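Side-chain contacts in probable oxidoreductase (Pseudomonas aeruginosa, PDB 4B7C), which probably acts as an NADP-dependent oxidoreductase of the medium-chain dehydrogenase/reductase family, though its substrate is not established: residues 89-92 against 93-96; 183-186 against 187-190. All blocks are in the same frame, centred on the assembly; numbering follows the deposited sequence.

Interaction 1 (89-92 against 93-96); sequences GFQA and GDYV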
loop_
_atom_site.group_PDB
_atom_site.type_symbol
_atom_site.label_atom_id
_atom_site.label_comp_id
_atom_site.label_asym_id
_atom_site.label_seq_id
_atom_site.Cartn_x
_atom_site.Cartn_y
_atom_site.Cartn_z
ATOM N N GLY B 89 -39.984 2.557 4.652
ATOM C CA GLY B 89 -39.180 2.192 3.482
ATOM C C GLY B 89 -39.484 0.838 2.865
ATOM O O GLY B 89 -38.996 0.512 1.782
ATOM N N PHE B 90 -40.287 0.040 3.554
ATOM C CA PHE B 90 -40.529 -1.345 3.152
ATOM C C PHE B 90 -41.991 -1.732 3.319
ATOM O O PHE B 90 -42.664 -1.305 4.251
ATOM C CB PHE B 90 -39.642 -2.317 3.958
ATOM C CG PHE B 90 -38.178 -2.049 3.802
ATOM C CD1 PHE B 90 -37.455 -2.638 2.783
ATOM C CD2 PHE B 90 -37.540 -1.179 4.666
ATOM C CE1 PHE B 90 -36.114 -2.352 2.601
ATOM C CE2 PHE B 90 -36.202 -0.895 4.505
ATOM C CZ PHE B 90 -35.486 -1.484 3.476
ATOM N N GLN B 91 -42.452 -2.612 2.444
ATOM C CA GLN B 91 -43.818 -3.142 2.545
ATOM C C GLN B 91 -43.798 -4.670 2.486
ATOM O O GLN B 91 -42.893 -5.295 1.900
ATOM C CB GLN B 91 -44.805 -2.491 1.526
ATOM C CG GLN B 91 -44.561 -2.839 0.079
ATOM C CD GLN B 91 -45.603 -2.275 -0.888
ATOM O OE1 GLN B 91 -45.947 -1.100 -0.836
ATOM N NE2 GLN B 91 -46.078 -3.118 -1.803
ATOM N N ALA B 92 -44.821 -5.265 3.084
ATOM C CA ALA B 92 -45.072 -6.689 2.979
ATOM C C ALA B 92 -45.057 -7.110 1.500
ATOM O O ALA B 92 -45.660 -6.459 0.642
ATOM C CB ALA B 92 -46.406 -7.022 3.635
ATOM N N GLY B 93 -44.341 -8.193 1.201
ATOM C CA GLY B 93 -44.215 -8.683 -0.179
ATOM C C GLY B 93 -42.931 -8.264 -0.871
ATOM O O GLY B 93 -42.528 -8.886 -1.863
ATOM N N ASP B 94 -42.286 -7.218 -0.352
ATOM C CA ASP B 94 -40.956 -6.822 -0.832
ATOM C C ASP B 94 -39.965 -7.948 -0.584
ATOM O O ASP B 94 -40.010 -8.609 0.454
ATOM C CB ASP B 94 -40.422 -5.569 -0.120
ATOM C CG ASP B 94 -41.124 -4.288 -0.548
ATOM O OD1 ASP B 94 -41.866 -4.307 -1.552
ATOM O OD2 ASP B 94 -40.923 -3.259 0.137
ATOM N N TYR B 95 -39.060 -8.141 -1.536
ATOM C CA TYR B 95 -37.878 -8.951 -1.314
ATOM C C TYR B 95 -36.709 -8.022 -1.035
ATOM O O TYR B 95 -36.517 -7.016 -1.718
ATOM C CB TYR B 95 -37.561 -9.857 -2.502
ATOM C CG TYR B 95 -38.510 -11.018 -2.602
ATOM C CD1 TYR B 95 -39.766 -10.864 -3.197
ATOM C CD2 TYR B 95 -38.182 -12.265 -2.077
ATOM C CE1 TYR B 95 -40.660 -11.921 -3.287
ATOM C CE2 TYR B 95 -39.067 -13.326 -2.160
ATOM C CZ TYR B 95 -40.306 -13.146 -2.766
ATOM O OH TYR B 95 -41.187 -14.198 -2.856
ATOM N N VAL B 96 -35.925 -8.385 -0.026
ATOM C CA VAL B 96 -34.820 -7.558 0.423
ATOM C C VAL B 96 -33.506 -8.331 0.532
ATOM O O VAL B 96 -33.496 -9.546 0.752
ATOM C CB VAL B 96 -35.113 -6.891 1.795
ATOM C CG1 VAL B 96 -36.260 -5.920 1.693
ATOM C CG2 VAL B 96 -35.395 -7.930 2.893
#

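Interaction 2 (183-186 against 187-190); sequences GAEK and CRFL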
loop_
_atom_site.group_PDB
_atom_site.type_symbol
_atom_site.label_atom_id
_atom_site.label_comp_id
_atom_site.label_asym_id
_atom_site.label_seq_id
_atom_site.Cartn_x
_atom_site.Cartn_y
_atom_site.Cartn_z
ATOM N N GLY B 183 -5.972 -25.775 -8.588
ATOM C CA GLY B 183 -6.542 -26.957 -9.255
ATOM C C GLY B 183 -6.797 -26.779 -10.740
ATOM O O GLY B 183 -7.095 -25.679 -11.209
ATOM N N ALA B 184 -6.691 -27.883 -11.479
ATOM C CA ALA B 184 -6.788 -27.869 -12.944
ATOM C C ALA B 184 -8.183 -27.512 -13.449
ATOM O O ALA B 184 -8.319 -26.832 -14.469
ATOM C CB ALA B 184 -6.368 -29.221 -13.507
ATOM N N GLU B 185 -9.210 -27.965 -12.734
ATOM C CA GLU B 185 -10.600 -27.746 -13.168
ATOM C C GLU B 185 -10.983 -26.273 -13.059
ATOM O O GLU B 185 -11.563 -25.702 -13.984
ATOM C CB GLU B 185 -11.598 -28.610 -12.370
ATOM C CG GLU B 185 -13.061 -28.528 -12.795
ATOM C CD GLU B 185 -13.275 -28.155 -14.267
ATOM O OE1 GLU B 185 -12.468 -28.438 -15.173
ATOM O OE2 GLU B 185 -14.279 -27.534 -14.557
ATOM N N LYS B 186 -10.652 -25.663 -11.927
ATOM C CA LYS B 186 -10.892 -24.227 -11.732
ATOM C C LYS B 186 -10.232 -23.408 -12.834
ATOM O O LYS B 186 -10.852 -22.526 -13.424
ATOM C CB LYS B 186 -10.392 -23.768 -10.362
ATOM C CG LYS B 186 -11.331 -24.127 -9.222
ATOM C CD LYS B 186 -10.791 -23.657 -7.878
ATOM C CE LYS B 186 -11.775 -23.938 -6.751
ATOM N NZ LYS B 186 -11.280 -23.409 -5.449
ATOM N N CYS B 187 -8.971 -23.718 -13.117
ATOM C CA CYS B 187 -8.198 -22.974 -14.122
ATOM C C CYS B 187 -8.768 -23.130 -15.525
ATOM O O CYS B 187 -8.847 -22.159 -16.287
ATOM C CB CYS B 187 -6.728 -23.379 -14.082
ATOM S SG CYS B 187 -5.888 -22.761 -12.592
ATOM N N ARG B 188 -9.179 -24.351 -15.858
ATOM C CA ARG B 188 -9.847 -24.623 -17.141
ATOM C C ARG B 188 -11.124 -23.814 -17.260
ATOM O O ARG B 188 -11.380 -23.172 -18.276
ATOM C CB ARG B 188 -10.190 -26.112 -17.254
ATOM C CG ARG B 188 -10.754 -26.561 -18.603
ATOM C CD ARG B 188 -11.769 -27.712 -18.498
ATOM N NE ARG B 188 -12.982 -27.472 -17.705
ATOM C CZ ARG B 188 -14.081 -26.848 -18.135
ATOM N NH1 ARG B 188 -14.139 -26.337 -19.360
ATOM N NH2 ARG B 188 -15.122 -26.712 -17.322
ATOM N N PHE B 189 -11.918 -23.853 -16.199
ATOM C CA PHE B 189 -13.177 -23.099 -16.136
ATOM C C PHE B 189 -12.965 -21.603 -16.395
ATOM O O PHE B 189 -13.683 -20.983 -17.182
ATOM C CB PHE B 189 -13.844 -23.320 -14.773
ATOM C CG PHE B 189 -15.097 -22.526 -14.582
ATOM C CD1 PHE B 189 -16.286 -22.910 -15.200
ATOM C CD2 PHE B 189 -15.090 -21.391 -13.792
ATOM C CE1 PHE B 189 -17.447 -22.174 -15.029
ATOM C CE2 PHE B 189 -16.243 -20.655 -13.620
ATOM C CZ PHE B 189 -17.418 -21.040 -14.241
ATOM N N LEU B 190 -11.954 -21.035 -15.748
ATOM C CA LEU B 190 -11.631 -19.612 -15.915
ATOM C C LEU B 190 -11.359 -19.241 -17.368
ATOM O O LEU B 190 -11.869 -18.241 -17.876
ATOM C CB LEU B 190 -10.417 -19.222 -15.058
ATOM C CG LEU B 190 -10.608 -19.239 -13.539
ATOM C CD1 LEU B 190 -9.285 -18.957 -12.827
ATOM C CD2 LEU B 190 -11.683 -18.250 -13.117
#

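Interaction 1 (89-92 against 93-96)
Phe90 meets Val96 from across the mouth of a tight turn: the ring's CD1 lies 3.7 Å from CG1 of Val96, an apolar touch made obliquely, and its CE1 is equally near the same methyl. With CG beside the backbone N and anti to the carbonyl carbon, this torsion (chi1 -59°) turns the ring away from the corner of the turn, alongside Val96 of strand 95-97; the rings of Phe90 and His87 meet edge-to-face. Next, the backbone N of Gln91 donates to Asp94 OD2 at 2.8 Å in an almost straight bond, arriving well above the carboxylate plane. The Gln91 side chain crosses that of Asp94 at about a right angle, CG passing 3.5 Å from OD1. The backbone carbonyl of Gln91 closes a type II beta turn from Gln91 to Asp94, with Asp94 N to Gln91 O at 3.0 Å. Ala92 and Gly93 form the corner; Gly93, with phi 99°, takes a backbone shape that suits glycine. This turn leads into strand 95-97 of the GroES-like domain. Asp94 OD2 also forms a salt bridge with Lys115, so a backbone N-H and an ammonium converge on one oxygen, which probably favours the ionised carboxylate.

Interaction 2 (183-186 against 187-190)
Glu185 and Arg188 lie side by side one helical turn apart, and the guanidinium grips the carboxylate side-on, one nitrogen to each oxygen. Arg188 NE donates to Glu185 OE1 at 2.8 Å, and Arg188 NH2 to Glu185 OE2 at 3.0 Å. Each oxygen uses its syn lone pair and sits near the guanidinium plane; with the two flat groups only 12° apart, the salt bridge is a nearly coplanar bidentate pair whose two bonds restrain rotation of either group. Both side chains leave the helix with CG anti to the backbone N (chi1 -176° for Glu185), and bends at chi2 of Glu185 and at chi2 and chi3 of Arg188 bring the charged ends together. Beneath them runs the first turn of helix 184-193, the crossover helix of a beta-alpha-beta unit between strands 176-181 and 198-201 in the Rossmann-type domain. Gly183 is its N-cap residue. The i to i+4 backbone bonds of the helix include Phe189 N to Glu185 O at 2.9 Å, and Cys187 N reaches Gly183 O only weakly. On another side of the helix, Cys187 packs on Ala199 and Asp201 of strand 198-201. Farther out, Arg188 NH1 forms a second salt bridge with Glu192, and Arg306 makes a cation-pi contact with the Phe189 ring.

From the N terminus, the chain first reaches interaction 1, which closes a short turn at the end of the connection from strand 77-85 to its antiparallel partner 95-97. Interaction 2 follows much later, after the chain has entered the nucleotide-binding-type domain; it closes no long loop but lies within the opening turns of helix 184-193, the link between the parallel strands 176-181 and 198-201. The contacts stand in series, neither nested nor crossed. The centres of interactions 1 and 2 are about 40 Å apart, on opposite sides of the chain's centre. The nearest atoms of interactions 1 and 2 are about 25 Å apart. Each lies in a connection between two strands of one sheet, interaction 1 in the N-terminal domain.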